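Local coordinates for protein endopolygalacturonase (Chondrostereum purpureum, PDB 1K5C) that probably hydrolyses the alpha-1,4 linkages between galacturonic acid units of polygalacturonan, a component of plant cell-wall pectin, at residues 150-155 against 170-175. Numbering follows the deposited sequence.
Sequences HNTDGF and KNQDDC
Asn171 reaches across to the backbone of Thr152 with its side-chain amide: ND2 donates to Thr152 O over 2.8 Å, coming from above the carbonyl plane while the acceptor stays near the plane of the amide. The same nitrogen also donates to Asp174 O within its own loop, at 3.0 Å. With chi1 at 72°, CG of Asn171 sits between its backbone N and carbonyl carbon, which lets ND2 reach both acceptors close to the amide plane and one NH2 group tie the two loops together. Asp174 O takes a second, straighter bond from Gly154 N (3.0 Å), and Phe155 N follows with a bond to Cys175 O. Thr152, the centre of an inverse gamma turn, accepts at OG1 from Gln172 N at 3.0 Å.

The two loops lead into the neighbouring parallel strands 155-158 and 176-179 of the right-handed parallel beta-helix of glycoside hydrolase family 28, so the contact joins successive coils beside the substrate cleft. Asn151 and Asp173 both bind galacturonate; their side chains run alongside each other in the same direction, amide and carboxylate planes 29° apart, and Asn151 OD1 accepts a hydrogen bond from Thr90 N. The carboxylate of Asp173 also lies beside that of Asp153, with the two OD1 atoms 3.6 Å apart. Asp173 OD1 accepts from Asp174 N through its anti lone pair, while a water donates to Asp173 OD2 and accepts from Asn151 N. Another water donates to both Asp153 OD2 and Asp174 OD2, linking two acids that lie 4.6 Å apart at these oxygens; Asp174 OD2 also forms a salt bridge with Lys228, another galacturonate-binding residue.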
# COMPACT_ATOMS: atom_id res chain seq x y z
N HIS A 150 -0.89 -13.97 -3.22
CA HIS A 150 0.18 -13.35 -4.02
C HIS A 150 -0.35 -12.01 -4.54
O HIS A 150 -1.53 -11.89 -4.88
CB HIS A 150 0.54 -14.30 -5.19
CG HIS A 150 1.88 -14.08 -5.69
ND1 HIS A 150 2.98 -14.65 -5.05
CD2 HIS A 150 2.37 -13.37 -6.76
CE1 HIS A 150 4.07 -14.28 -5.71
NE2 HIS A 150 3.74 -13.50 -6.73
N ASN A 151 0.52 -10.99 -4.61
CA ASN A 151 0.11 -9.67 -5.08
C ASN A 151 -1.05 -9.12 -4.22
O ASN A 151 -1.87 -8.34 -4.70
CB ASN A 151 -0.27 -9.60 -6.56
CG ASN A 151 0.87 -10.08 -7.46
OD1 ASN A 151 0.75 -11.11 -8.16
ND2 ASN A 151 1.96 -9.37 -7.46
N THR A 152 -1.03 -9.47 -2.92
CA THR A 152 -2.08 -9.06 -1.99
C THR A 152 -1.75 -7.74 -1.30
O THR A 152 -1.90 -7.57 -0.07
CB THR A 152 -2.33 -10.18 -0.99
OG1 THR A 152 -1.06 -10.70 -0.54
CG2 THR A 152 -3.19 -11.30 -1.62
N ASP A 153 -1.35 -6.75 -2.12
CA ASP A 153 -0.98 -5.43 -1.59
C ASP A 153 -2.08 -4.90 -0.67
O ASP A 153 -3.27 -4.97 -0.98
CB ASP A 153 -0.84 -4.39 -2.72
CG ASP A 153 0.14 -4.73 -3.81
OD1 ASP A 153 0.48 -5.91 -4.02
OD2 ASP A 153 0.56 -3.75 -4.51
N GLY A 154 -1.67 -4.30 0.45
CA GLY A 154 -2.68 -3.71 1.35
C GLY A 154 -3.35 -2.47 0.74
O GLY A 154 -4.57 -2.44 0.54
N PHE A 155 -2.50 -1.48 0.48
CA PHE A 155 -2.95 -0.20 -0.09
C PHE A 155 -2.06 0.13 -1.28
O PHE A 155 -0.83 0.19 -1.12
CB PHE A 155 -2.79 0.95 0.94
CG PHE A 155 -3.54 0.70 2.23
CD1 PHE A 155 -4.89 1.09 2.36
CD2 PHE A 155 -2.91 0.08 3.32
CE1 PHE A 155 -5.56 0.84 3.55
CE2 PHE A 155 -3.59 -0.15 4.49
CZ PHE A 155 -4.92 0.19 4.63
N LYS A 170 -1.91 -7.73 7.02
CA LYS A 170 -1.33 -9.07 7.10
C LYS A 170 -1.47 -9.66 5.69
O LYS A 170 -2.58 -9.95 5.25
CB LYS A 170 -2.10 -9.94 8.10
CG LYS A 170 -2.11 -9.34 9.53
CD LYS A 170 -2.98 -10.19 10.45
CE LYS A 170 -2.94 -9.61 11.89
NZ LYS A 170 -3.98 -10.34 12.68
N ASN A 171 -0.35 -9.79 4.97
CA ASN A 171 -0.48 -10.12 3.55
C ASN A 171 0.79 -10.77 3.03
O ASN A 171 1.59 -11.29 3.81
CB ASN A 171 -0.90 -8.86 2.74
CG ASN A 171 0.25 -7.90 2.65
OD1 ASN A 171 1.22 -7.99 3.43
ND2 ASN A 171 0.15 -6.92 1.74
N GLN A 172 0.92 -10.78 1.68
CA GLN A 172 2.01 -11.47 0.99
C GLN A 172 2.72 -10.54 0.00
O GLN A 172 3.50 -11.02 -0.82
CB GLN A 172 1.56 -12.75 0.26
CG GLN A 172 0.94 -13.78 1.17
CD GLN A 172 -0.45 -13.45 1.64
OE1 GLN A 172 -0.77 -13.68 2.89
NE2 GLN A 172 -1.32 -13.01 0.80
N ASP A 173 2.45 -9.25 0.05
CA ASP A 173 3.12 -8.30 -0.86
C ASP A 173 3.23 -6.97 -0.13
O ASP A 173 3.16 -6.92 1.11
CB ASP A 173 2.40 -8.24 -2.24
CG ASP A 173 3.35 -7.88 -3.38
OD1 ASP A 173 3.88 -6.75 -3.37
OD2 ASP A 173 3.56 -8.72 -4.26
N ASP A 174 3.43 -5.89 -0.87
CA ASP A 174 3.65 -4.59 -0.21
C ASP A 174 2.52 -4.31 0.78
O ASP A 174 1.35 -4.44 0.47
CB ASP A 174 3.73 -3.49 -1.27
CG ASP A 174 4.99 -3.59 -2.11
OD1 ASP A 174 6.01 -4.00 -1.54
OD2 ASP A 174 4.95 -3.18 -3.28
N CYS A 175 2.90 -3.82 1.96
CA CYS A 175 1.91 -3.33 2.92
C CYS A 175 1.16 -2.12 2.34
O CYS A 175 -0.06 -2.03 2.34
CB CYS A 175 2.68 -3.03 4.22
SG CYS A 175 1.62 -2.51 5.56
O HOH W 1 3.21 -11.40 -3.98
O HOH W 2 3.15 -3.30 -5.31